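Local coordinates for protein pumilio homolog 23 (Arabidopsis thaliana, PDB 5WZJ) that recognises a specific sequence of 18S rRNA through its pumilio repeats and probably regulates the translation and stability of target mRNAs, at residues 102-107 with 149-154; 157-162 with 202-207; 166-171 with 236-241. All blocks are in the same frame, centred on the assembly; numbering follows the deposited sequence. Where two conformers were deposited one is given.

Overall arrangement
From the N terminus, contact 1 comes first. It closes the loop from helix 100-112 to helix 146-160 and ties pumilio repeat 2 to repeat 3 on the RNA-binding side. Contact 2 opens directly afterwards, on the end of helix 146-160, so contacts 1 and 2 are in series. Before it closes at 202-207, contact 3 opens in loop 166-171, and it closes at 236-241, at the end of helix 227-239. Contacts 2 and 3 therefore cross. They also touch: Val162 packs on Leu169, and Leu205 on Met240. Contact 3 joins repeat 3 to repeat 4. Contacts 1 and 3 both meet the cytosine C9 of chain B.

Contact 1 of 3, residues 102-107 with 149-154; sequences HVAESA and SHVLRR. With nucleotides of chain B.
Glu105 and Arg154 form a salt bridge in a largely buried contact between neighbouring RNA-binding helices of the pumilio superhelix, helix 100-112 of repeat 2 and helix 146-160 of repeat 3. The two short segments run nearly parallel, at 6°, with axes 9.4 Å apart. Arg154 NE gives a fairly straight bond to Glu105 OE2 (2.8 Å), on its anti lone pair. Carboxylate and guanidinium are almost coplanar. Glu105 CG stands anti to the carbonyl carbon (chi1 -73°), and the extended chain beyond it brings the carboxylate out to Arg154 and G10. In the same contact, Ala104 CB packs on Val151 CG2 at 4.1 Å.

The other oxygen serves the RNA. G10 of chain B donates N1 (2.7 Å) and N2 (2.8 Å) to Glu105 OE1. Replacing Glu105 by an alanine would probably leave Arg154 without this mate and both guanine donors without their acceptor. His102 and His150 cover opposite faces of the G10 base. His102 also presents its other face to G11. Arg153 reads the edge of C9, with NH1 donating to N3 and NH2 to O2, each at 2.9 Å. The same Arg153 NH2 sits 3.3 Å above the centre of the His150 ring.

Contact 2 of 3, residues 157-162 with 202-207; sequences CLCKGV and PGMLTY
Cys159 and Leu205 mark the nearest approach of the two backbones, with CA atoms 5.1 Å apart. Here the C-terminal turn of helix 146-160 meets the first turn of helix 202-213. The first helix ends in a Schellman motif. Val162 N bonds back to Cys157 O (2.9 Å), and Gly161 N to Leu158 O (2.8 Å). Gly161 has a positive phi of 93°, where a side chain would be jammed against the preceding carbonyl oxygen. A backbone bond between Cys159 and Phe201 holds the chain just ahead of Pro202 against this helix end.

Cys159 is the centre of the packing. Cys159 CB lies against Leu205 CB at 3.8 Å. Cys159 SG stands beside its own backbone N (chi1 -69°) and touches Met204 CG, also at 3.8 Å. Beyond that CG the Met204 chain bends off, and the residue packs on His129 and Cys132 of helix 121-137. Leu205 extends the other way. Its CG lies opposite the backbone N (chi1 179°), which carries the two methyls to different neighbours. CD1 faces Cys159 CB. Leu205 CD2 meets the aliphatic part of Lys160, with Lys160 CB and CD both at 4.1 Å. The Lys160 ammonium leads on to a weak bond with Leu239 O. Leu205 also packs on Met240.

This is structural packing, with its nearest atom about 11 Å from the RNA. Side-chain contact here is thiol, methylene and methyl only, including the methylenes of Lys160. The side chains thus add an apolar fit to the backbone bond between Cys159 and Phe201, with the polar end of Lys160 directed elsewhere.

Contact 3 of 3, residues 166-171 with 236-241; sequences SPELYG and ALRLML. With nucleotides of chain B.
Glu168, Leu169 and Gly171 pack on Arg238 and Leu239 at the junction of pumilio repeats 3 and 4, next to the binding site for C9 of chain B. Loop 166-171 follows helix 146-160 and lies against the last turn of helix 227-239. The CA atoms come nearest at Leu169 and Arg238, 6.6 Å apart.

Arg238 gives the largest share of the contact. Glu168 O lies over one face of its guanidinium. Arg238 NE is 2.8 Å from Glu168 O, but the angle is too poor for a hydrogen bond. Arg238 CZ is nearly as near, at 3.1 Å from Glu168 O. The bend at chi3 (-136°) helps turn the guanidinium toward this carbonyl. The Glu168 side chain is poorly ordered; Glu168 CG comes 3.9 Å from Arg238 NH1, while the charged ends do not touch. Arg238 NH1 also has a long, weak ion pair with Glu295.

Leu169 adds the apolar part. Leu169 CD2 lies on Arg238 CB at 3.8 Å and meets Leu239 CD2 at 4.0 Å, the two leucines crossing at about a right angle. Leu169 O accepts a bond from Thr235 OG1, a further tie of the loop to helix 227-239. Gly171 follows a peptide modelled as cis, and Gly171 CA is 3.8 Å from Arg238 NH2.

The loop backbone also faces the RNA. N4 of C9 of chain B donates to Tyr170 O (3.2 Å) with a nearly straight angle of 167°, and Gly171 O makes a weak bond to N6 of an adenine of the bound RNA. The positive charge of Arg238 against a partly negative carbonyl oxygen is probably favourable, and is likely to add to the methyl packing of Leu169 in holding the loop against the helix end.

Contact 1 of 3, residues 102-107 with 149-154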
loop_
_atom_site.group_PDB
_atom_site.type_symbol
_atom_site.label_atom_id
_atom_site.label_comp_id
_atom_site.label_asym_id
_atom_site.label_seq_id
_atom_site.Cartn_x
_atom_site.Cartn_y
_atom_site.Cartn_z
ATOM N N HIS A 102 -21.393 9.442 8.773
ATOM C CA HIS A 102 -20.984 8.301 9.589
ATOM C C HIS A 102 -22.168 7.384 9.887
ATOM O O HIS A 102 -21.988 6.167 10.027
ATOM C CB HIS A 102 -20.306 8.801 10.875
ATOM C CG HIS A 102 -19.122 9.679 10.604
ATOM N ND1 HIS A 102 -17.842 9.181 10.461
ATOM C CD2 HIS A 102 -19.032 11.016 10.389
ATOM C CE1 HIS A 102 -17.017 10.174 10.172
ATOM N NE2 HIS A 102 -17.713 11.297 10.125
ATOM N N VAL A 103 -23.375 7.948 9.974
ATOM C CA VAL A 103 -24.587 7.135 10.063
ATOM C C VAL A 103 -24.758 6.305 8.794
ATOM O O VAL A 103 -25.052 5.103 8.846
ATOM C CB VAL A 103 -25.814 8.035 10.308
ATOM C CG1 VAL A 103 -27.101 7.229 10.151
ATOM C CG2 VAL A 103 -25.740 8.719 11.698
ATOM N N ALA A 104 -24.607 6.943 7.630
ATOM C CA ALA A 104 -24.708 6.209 6.369
ATOM C C ALA A 104 -23.669 5.088 6.298
ATOM O O ALA A 104 -23.976 3.967 5.877
ATOM C CB ALA A 104 -24.544 7.177 5.192
ATOM N N GLU A 105 -22.437 5.361 6.723
ATOM C CA GLU A 105 -21.416 4.318 6.666
ATOM C C GLU A 105 -21.673 3.215 7.689
ATOM O O GLU A 105 -21.336 2.050 7.437
ATOM C CB GLU A 105 -20.028 4.921 6.877
ATOM C CG GLU A 105 -19.502 5.734 5.690
ATOM C CD GLU A 105 -18.016 6.062 5.841
ATOM O OE1 GLU A 105 -17.683 7.225 6.134
ATOM O OE2 GLU A 105 -17.177 5.151 5.678
ATOM N N SER A 106 -22.255 3.557 8.848
ATOM C CA SER A 106 -22.639 2.520 9.804
ATOM C C SER A 106 -23.711 1.615 9.215
ATOM O O SER A 106 -23.706 0.403 9.454
ATOM C CB SER A 106 -23.124 3.146 11.122
ATOM O OG SER A 106 -22.019 3.602 11.902
ATOM N N ALA A 107 -24.631 2.179 8.426
ATOM C CA ALA A 107 -25.624 1.337 7.762
ATOM C C ALA A 107 -24.953 0.374 6.795
ATOM O O ALA A 107 -25.321 -0.805 6.729
ATOM C CB ALA A 107 -26.662 2.188 7.031
ATOM N N SER A 149 -18.000 11.410 -0.475
ATOM C CA SER A 149 -17.000 10.596 -1.162
ATOM C C SER A 149 -16.609 9.372 -0.340
ATOM O O SER A 149 -16.319 8.313 -0.908
ATOM C CB SER A 149 -15.769 11.455 -1.483
ATOM O OG SER A 149 -14.645 10.674 -1.869
ATOM N N HIS A 150 -16.601 9.493 0.993
ATOM C CA HIS A 150 -16.312 8.339 1.849
ATOM C C HIS A 150 -17.439 7.325 1.782
ATOM O O HIS A 150 -17.198 6.115 1.690
ATOM C CB HIS A 150 -16.107 8.780 3.307
ATOM C CG HIS A 150 -14.860 9.572 3.528
ATOM N ND1 HIS A 150 -13.614 8.988 3.631
ATOM C CD2 HIS A 150 -14.663 10.905 3.653
ATOM C CE1 HIS A 150 -12.704 9.928 3.812
ATOM N NE2 HIS A 150 -13.315 11.100 3.823
ATOM N N VAL A 151 -18.682 7.810 1.872
ATOM C CA VAL A 151 -19.850 6.941 1.785
ATOM C C VAL A 151 -19.844 6.166 0.468
ATOM O O VAL A 151 -20.122 4.960 0.438
ATOM C CB VAL A 151 -21.133 7.777 1.962
ATOM C CG1 VAL A 151 -22.378 6.919 1.763
ATOM C CG2 VAL A 151 -21.151 8.451 3.360
ATOM N N LEU A 152 -19.514 6.841 -0.635
ATOM C CA LEU A 152 -19.533 6.202 -1.954
ATOM C C LEU A 152 -18.451 5.132 -2.075
ATOM O O LEU A 152 -18.708 4.042 -2.602
ATOM C CB LEU A 152 -19.347 7.250 -3.057
ATOM C CG LEU A 152 -20.571 8.080 -3.471
ATOM C CD1 LEU A 152 -20.181 9.168 -4.473
ATOM C CD2 LEU A 152 -21.643 7.165 -4.065
ATOM N N ARG A 153 -17.245 5.424 -1.589
ATOM C CA ARG A 153 -16.181 4.422 -1.547
ATOM C C ARG A 153 -16.623 3.169 -0.797
ATOM O O ARG A 153 -16.447 2.046 -1.283
ATOM C CB ARG A 153 -14.925 5.027 -0.908
ATOM C CG ARG A 153 -14.155 5.931 -1.891
ATOM C CD ARG A 153 -12.955 6.611 -1.239
ATOM N NE ARG A 153 -13.299 7.927 -0.711
ATOM C CZ ARG A 153 -12.456 8.671 -0.001
ATOM N NH1 ARG A 153 -11.239 8.210 0.277
ATOM N NH2 ARG A 153 -12.826 9.863 0.434
ATOM N N ARG A 154 -17.187 3.342 0.403
ATOM C CA ARG A 154 -17.657 2.183 1.161
ATOM C C ARG A 154 -18.757 1.452 0.404
ATOM O O ARG A 154 -18.739 0.217 0.307
ATOM C CB ARG A 154 -18.140 2.604 2.554
ATOM C CG ARG A 154 -18.596 1.411 3.426
ATOM C CD ARG A 154 -18.816 1.811 4.901
ATOM N NE ARG A 154 -17.630 2.413 5.500
ATOM C CZ ARG A 154 -16.591 1.717 5.958
ATOM N NH1 ARG A 154 -16.591 0.396 5.877
ATOM N NH2 ARG A 154 -15.544 2.341 6.473
ATOM P P G B 10 -9.469 15.192 7.113
ATOM O OP1 G B 10 -8.949 16.493 7.570
ATOM O OP2 G B 10 -8.905 13.916 7.593
ATOM O "O5'" G B 10 -11.024 15.111 7.456
ATOM C "C5'" G B 10 -11.950 16.086 6.993
ATOM C "C4'" G B 10 -13.343 15.780 7.497
ATOM O "O4'" G B 10 -13.772 14.517 6.913
ATOM C "C3'" G B 10 -13.459 15.608 9.018
ATOM O "O3'" G B 10 -14.742 16.043 9.476
ATOM C "C2'" G B 10 -13.379 14.102 9.186
ATOM O "O2'" G B 10 -13.973 13.604 10.365
ATOM C "C1'" G B 10 -14.122 13.618 7.941
ATOM N N9 G B 10 -13.748 12.250 7.587
ATOM C C8 G B 10 -12.462 11.737 7.605
ATOM N N7 G B 10 -12.438 10.463 7.335
ATOM C C5 G B 10 -13.773 10.114 7.149
ATOM C C6 G B 10 -14.355 8.866 6.819
ATOM O O6 G B 10 -13.784 7.794 6.631
ATOM N N1 G B 10 -15.739 8.946 6.715
ATOM C C2 G B 10 -16.479 10.087 6.894
ATOM N N2 G B 10 -17.814 9.973 6.742
ATOM N N3 G B 10 -15.943 11.257 7.200
ATOM C C4 G B 10 -14.600 11.200 7.315
ATOM P P G B 11 -14.963 17.555 9.982
ATOM O OP1 G B 11 -15.266 18.371 8.781
ATOM O OP2 G B 11 -13.846 17.929 10.881
ATOM O "O5'" G B 11 -16.326 17.513 10.784
ATOM C "C5'" G B 11 -16.393 17.152 12.157
ATOM C "C4'" G B 11 -17.818 16.803 12.514
ATOM O "O4'" G B 11 -18.039 15.401 12.196
ATOM C "C3'" G B 11 -18.206 16.975 13.982
ATOM O "O3'" G B 11 -19.599 17.304 14.070
ATOM C "C2'" G B 11 -18.010 15.576 14.531
ATOM O "O2'" G B 11 -18.746 15.313 15.706
ATOM C "C1'" G B 11 -18.491 14.727 13.347
ATOM N N9 G B 11 -17.953 13.364 13.370
ATOM C C8 G B 11 -16.627 12.981 13.275
ATOM N N7 G B 11 -16.461 11.684 13.405
ATOM C C5 G B 11 -17.748 11.186 13.605
ATOM C C6 G B 11 -18.203 9.860 13.810
ATOM O O6 G B 11 -17.533 8.825 13.859
ATOM N N1 G B 11 -19.590 9.808 13.988
ATOM C C2 G B 11 -20.436 10.898 13.951
ATOM N N2 G B 11 -21.750 10.656 14.129
ATOM N N3 G B 11 -20.024 12.141 13.755
ATOM C C4 G B 11 -18.681 12.213 13.597
ATOM P P C B 9 -4.347 15.270 3.889
ATOM O OP1 C B 9 -4.198 16.436 4.796
ATOM O OP2 C B 9 -3.648 13.998 4.208
ATOM O "O5'" C B 9 -5.897 14.885 3.779
ATOM C "C5'" C B 9 -6.900 15.839 3.442
ATOM C "C4'" C B 9 -8.258 15.177 3.435
ATOM O "O4'" C B 9 -8.312 14.197 2.381
ATOM C "C3'" C B 9 -8.620 14.432 4.722
ATOM O "O3'" C B 9 -9.460 15.256 5.510
ATOM C "C2'" C B 9 -9.330 13.144 4.270
ATOM O "O2'" C B 9 -10.721 13.184 4.572
ATOM C "C1'" C B 9 -9.136 13.127 2.745
ATOM N N1 C B 9 -8.548 11.869 2.242
ATOM C C2 C B 9 -9.458 10.909 1.825
ATOM O O2 C B 9 -10.667 11.204 1.913
ATOM N N3 C B 9 -9.000 9.724 1.345
ATOM C C4 C B 9 -7.689 9.491 1.292
ATOM N N4 C B 9 -7.272 8.311 0.823
ATOM C C5 C B 9 -6.734 10.473 1.719
ATOM C C6 C B 9 -7.199 11.641 2.186
#

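Contact 2 of 3, residues 157-162 with 202-207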
loop_
_atom_site.group_PDB
_atom_site.type_symbol
_atom_site.label_atom_id
_atom_site.label_comp_id
_atom_site.label_asym_id
_atom_site.label_seq_id
_atom_site.Cartn_x
_atom_site.Cartn_y
_atom_site.Cartn_z
ATOM N N CYS A 157 -17.345 -0.598 -2.383
ATOM C CA CYS A 157 -16.714 -1.797 -1.830
ATOM C C CYS A 157 -17.756 -2.844 -1.458
ATOM O O CYS A 157 -17.580 -4.035 -1.741
ATOM C CB CYS A 157 -15.861 -1.439 -0.605
ATOM S SG CYS A 157 -14.314 -0.583 -0.973
ATOM N N LEU A 158 -18.851 -2.415 -0.831
ATOM C CA LEU A 158 -19.905 -3.352 -0.460
ATOM C C LEU A 158 -20.514 -4.027 -1.690
ATOM O O LEU A 158 -20.784 -5.234 -1.670
ATOM C CB LEU A 158 -20.981 -2.622 0.342
ATOM C CG LEU A 158 -22.134 -3.473 0.868
ATOM C CD1 LEU A 158 -21.586 -4.682 1.591
ATOM C CD2 LEU A 158 -23.041 -2.650 1.789
ATOM N N CYS A 159 -20.753 -3.266 -2.768
ATOM C CA CYS A 159 -21.305 -3.859 -3.987
ATOM C C CYS A 159 -20.358 -4.891 -4.591
ATOM O O CYS A 159 -20.805 -5.861 -5.213
ATOM C CB CYS A 159 -21.617 -2.775 -5.027
ATOM S SG CYS A 159 -22.992 -1.670 -4.601
ATOM N N LYS A 160 -19.053 -4.680 -4.449
ATOM C CA LYS A 160 -18.080 -5.671 -4.881
ATOM C C LYS A 160 -18.099 -6.883 -3.963
ATOM O O LYS A 160 -17.628 -7.956 -4.348
ATOM C CB LYS A 160 -16.692 -5.027 -4.912
ATOM C CG LYS A 160 -15.524 -5.934 -5.289
ATOM C CD LYS A 160 -15.661 -6.506 -6.691
ATOM C CE LYS A 160 -14.408 -7.320 -7.055
ATOM N NZ LYS A 160 -14.439 -7.761 -8.477
ATOM N N GLY A 161 -18.653 -6.733 -2.767
ATOM C CA GLY A 161 -18.665 -7.788 -1.786
ATOM C C GLY A 161 -17.522 -7.764 -0.804
ATOM O O GLY A 161 -17.271 -8.783 -0.153
ATOM N N VAL A 162 -16.812 -6.654 -0.667
ATOM C CA VAL A 162 -15.732 -6.577 0.307
ATOM C C VAL A 162 -16.226 -5.789 1.511
ATOM O O VAL A 162 -16.832 -4.715 1.372
ATOM C CB VAL A 162 -14.441 -5.987 -0.291
ATOM C CG1 VAL A 162 -14.656 -5.533 -1.710
ATOM C CG2 VAL A 162 -13.864 -4.872 0.591
ATOM N N PRO A 202 -22.531 -8.005 -8.539
ATOM C CA PRO A 202 -21.852 -7.471 -9.735
ATOM C C PRO A 202 -22.718 -6.525 -10.543
ATOM O O PRO A 202 -22.234 -5.475 -10.984
ATOM C CB PRO A 202 -21.497 -8.741 -10.534
ATOM C CG PRO A 202 -21.405 -9.820 -9.509
ATOM C CD PRO A 202 -22.493 -9.478 -8.492
ATOM N N GLY A 203 -23.994 -6.859 -10.737
ATOM C CA GLY A 203 -24.874 -5.971 -11.477
ATOM C C GLY A 203 -25.098 -4.639 -10.775
ATOM O O GLY A 203 -25.271 -3.608 -11.430
ATOM N N MET A 204 -25.117 -4.643 -9.440
ATOM C CA MET A 204 -25.308 -3.394 -8.709
ATOM C C MET A 204 -24.061 -2.516 -8.790
ATOM O O MET A 204 -24.166 -1.297 -8.965
ATOM C CB MET A 204 -25.673 -3.687 -7.256
ATOM C CG MET A 204 -26.220 -2.477 -6.500
ATOM S SD MET A 204 -27.863 -1.984 -7.086
ATOM C CE MET A 204 -28.725 -3.559 -6.999
ATOM N N LEU A 205 -22.874 -3.116 -8.655
ATOM C CA LEU A 205 -21.636 -2.356 -8.819
ATOM C C LEU A 205 -21.585 -1.696 -10.194
ATOM O O LEU A 205 -21.313 -0.492 -10.311
ATOM C CB LEU A 205 -20.427 -3.267 -8.611
ATOM C CG LEU A 205 -19.042 -2.623 -8.772
ATOM C CD1 LEU A 205 -18.844 -1.498 -7.753
ATOM C CD2 LEU A 205 -17.934 -3.653 -8.625
ATOM N N THR A 206 -21.884 -2.468 -11.244
ATOM C CA THR A 206 -21.873 -1.930 -12.607
ATOM C C THR A 206 -22.877 -0.797 -12.753
ATOM O O THR A 206 -22.562 0.263 -13.305
ATOM C CB THR A 206 -22.164 -3.058 -13.608
ATOM O OG1 THR A 206 -21.119 -4.040 -13.522
ATOM C CG2 THR A 206 -22.245 -2.518 -15.043
ATOM N N TYR A 207 -24.091 -0.999 -12.233
ATOM C CA TYR A 207 -25.138 0.010 -12.329
ATOM C C TYR A 207 -24.742 1.286 -11.598
ATOM O O TYR A 207 -24.903 2.391 -12.129
ATOM C CB TYR A 207 -26.440 -0.560 -11.759
ATOM C CG TYR A 207 -27.520 0.452 -11.432
ATOM C CD1 TYR A 207 -28.231 1.090 -12.445
ATOM C CD2 TYR A 207 -27.867 0.735 -10.105
ATOM C CE1 TYR A 207 -29.240 2.012 -12.148
ATOM C CE2 TYR A 207 -28.873 1.662 -9.792
ATOM C CZ TYR A 207 -29.558 2.290 -10.827
ATOM O OH TYR A 207 -30.567 3.190 -10.555
#

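Contact 3 of 3, residues 166-171 with 236-241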
loop_
_atom_site.group_PDB
_atom_site.type_symbol
_atom_site.label_atom_id
_atom_site.label_comp_id
_atom_site.label_asym_id
_atom_site.label_seq_id
_atom_site.Cartn_x
_atom_site.Cartn_y
_atom_site.Cartn_z
ATOM N N SER A 166 -9.749 -1.914 3.577
ATOM C CA SER A 166 -8.373 -1.961 3.114
ATOM C C SER A 166 -7.920 -0.533 2.843
ATOM O O SER A 166 -8.570 0.171 2.051
ATOM C CB SER A 166 -8.252 -2.828 1.858
ATOM O OG SER A 166 -7.145 -2.433 1.076
ATOM N N PRO A 167 -6.860 -0.038 3.522
ATOM C CA PRO A 167 -6.322 1.297 3.213
ATOM C C PRO A 167 -6.150 1.543 1.721
ATOM O O PRO A 167 -6.512 2.607 1.207
ATOM C CB PRO A 167 -4.960 1.303 3.925
ATOM C CG PRO A 167 -5.010 0.169 4.935
ATOM C CD PRO A 167 -6.316 -0.569 4.784
ATOM N N GLU A 168 -5.606 0.543 1.021
ATOM C CA GLU A 168 -5.324 0.684 -0.403
ATOM C C GLU A 168 -6.600 0.935 -1.207
ATOM O O GLU A 168 -6.594 1.716 -2.165
ATOM C CB GLU A 168 -4.596 -0.564 -0.900
ATOM C CG GLU A 168 -4.128 -0.496 -2.339
ATOM C CD GLU A 168 -3.830 -1.870 -2.902
ATOM O OE1 GLU A 168 -4.706 -2.430 -3.603
ATOM O OE2 GLU A 168 -2.730 -2.396 -2.621
ATOM N N LEU A 169 -7.713 0.296 -0.825
ATOM C CA LEU A 169 -8.967 0.496 -1.542
ATOM C C LEU A 169 -9.538 1.909 -1.382
ATOM O O LEU A 169 -10.334 2.326 -2.233
ATOM C CB LEU A 169 -10.005 -0.539 -1.091
ATOM C CG LEU A 169 -9.862 -1.949 -1.674
ATOM C CD1 LEU A 169 -10.946 -2.881 -1.153
ATOM C CD2 LEU A 169 -9.900 -1.889 -3.190
ATOM N N TYR A 170 -9.137 2.660 -0.347
ATOM C CA TYR A 170 -9.792 3.949 -0.023
ATOM C C TYR A 170 -9.141 5.360 -0.284
ATOM O O TYR A 170 -9.683 6.331 0.221
ATOM C CB TYR A 170 -10.178 3.930 1.465
ATOM C CG TYR A 170 -11.424 3.116 1.794
ATOM C CD1 TYR A 170 -11.340 1.752 2.074
ATOM C CD2 TYR A 170 -12.687 3.716 1.836
ATOM C CE1 TYR A 170 -12.481 1.003 2.381
ATOM C CE2 TYR A 170 -13.837 2.970 2.154
ATOM C CZ TYR A 170 -13.718 1.622 2.423
ATOM O OH TYR A 170 -14.835 0.884 2.728
ATOM N N GLY A 171 -8.015 5.552 -0.972
ATOM C CA GLY A 171 -6.923 4.640 -1.192
ATOM C C GLY A 171 -5.693 5.327 -0.599
ATOM O O GLY A 171 -5.160 6.298 -1.152
ATOM N N ALA A 236 -13.300 2.732 -7.330
ATOM C CA ALA A 236 -14.026 1.952 -8.331
ATOM C C ALA A 236 -13.068 1.187 -9.244
ATOM O O ALA A 236 -13.282 0.002 -9.529
ATOM C CB ALA A 236 -14.940 2.861 -9.154
ATOM N N LEU A 237 -11.990 1.834 -9.698
ATOM C CA LEU A 237 -11.092 1.141 -10.618
ATOM C C LEU A 237 -10.412 -0.046 -9.935
ATOM O O LEU A 237 -10.291 -1.125 -10.531
ATOM C CB LEU A 237 -10.054 2.110 -11.175
ATOM C CG LEU A 237 -10.554 3.140 -12.185
ATOM C CD1 LEU A 237 -9.553 4.289 -12.300
ATOM C CD2 LEU A 237 -10.766 2.487 -13.554
ATOM N N ARG A 238 -9.972 0.132 -8.683
ATOM C CA ARG A 238 -9.355 -0.968 -7.942
ATOM C C ARG A 238 -10.304 -2.149 -7.801
ATOM O O ARG A 238 -9.882 -3.308 -7.905
ATOM C CB ARG A 238 -8.908 -0.504 -6.552
ATOM C CG ARG A 238 -7.728 0.453 -6.547
ATOM C CD ARG A 238 -7.252 0.727 -5.127
ATOM N NE ARG A 238 -6.968 2.142 -4.891
ATOM C CZ ARG A 238 -5.761 2.696 -4.990
ATOM N NH1 ARG A 238 -4.704 1.948 -5.332
ATOM N NH2 ARG A 238 -5.616 4.002 -4.754
ATOM N N LEU A 239 -11.590 -1.876 -7.557
ATOM C CA LEU A 239 -12.571 -2.951 -7.441
ATOM C C LEU A 239 -12.781 -3.687 -8.767
ATOM O O LEU A 239 -13.268 -4.819 -8.763
ATOM C CB LEU A 239 -13.906 -2.386 -6.933
ATOM C CG LEU A 239 -13.862 -1.744 -5.530
ATOM C CD1 LEU A 239 -15.151 -1.000 -5.219
ATOM C CD2 LEU A 239 -13.590 -2.782 -4.448
ATOM N N MET A 240 -12.433 -3.072 -9.898
ATOM C CA MET A 240 -12.633 -3.668 -11.214
ATOM C C MET A 240 -11.386 -4.370 -11.739
ATOM O O MET A 240 -11.345 -4.735 -12.924
ATOM C CB MET A 240 -13.090 -2.597 -12.210
ATOM C CG MET A 240 -14.521 -2.116 -11.989
ATOM S SD MET A 240 -15.714 -3.438 -12.329
ATOM C CE MET A 240 -17.277 -2.554 -12.103
ATOM N N LEU A 241 -10.366 -4.541 -10.895
ATOM C CA LEU A 241 -9.148 -5.236 -11.291
ATOM C C LEU A 241 -9.493 -6.565 -11.965
ATOM O O LEU A 241 -10.358 -7.309 -11.493
ATOM C CB LEU A 241 -8.262 -5.456 -10.054
ATOM C CG LEU A 241 -6.917 -6.178 -10.233
ATOM C CD1 LEU A 241 -5.890 -5.289 -10.894
ATOM C CD2 LEU A 241 -6.380 -6.696 -8.910
ATOM P P C B 9 -4.347 15.270 3.889
ATOM O OP1 C B 9 -4.198 16.436 4.796
ATOM O OP2 C B 9 -3.648 13.998 4.208
ATOM O "O5'" C B 9 -5.897 14.885 3.779
ATOM C "C5'" C B 9 -6.900 15.839 3.442
ATOM C "C4'" C B 9 -8.258 15.177 3.435
ATOM O "O4'" C B 9 -8.312 14.197 2.381
ATOM C "C3'" C B 9 -8.620 14.432 4.722
ATOM O "O3'" C B 9 -9.460 15.256 5.510
ATOM C "C2'" C B 9 -9.330 13.144 4.270
ATOM O "O2'" C B 9 -10.721 13.184 4.572
ATOM C "C1'" C B 9 -9.136 13.127 2.745
ATOM N N1 C B 9 -8.548 11.869 2.242
ATOM C C2 C B 9 -9.458 10.909 1.825
ATOM O O2 C B 9 -10.667 11.204 1.913
ATOM N N3 C B 9 -9.000 9.724 1.345
ATOM C C4 C B 9 -7.689 9.491 1.292
ATOM N N4 C B 9 -7.272 8.311 0.823
ATOM C C5 C B 9 -6.734 10.473 1.719
ATOM C C6 C B 9 -7.199 11.641 2.186
#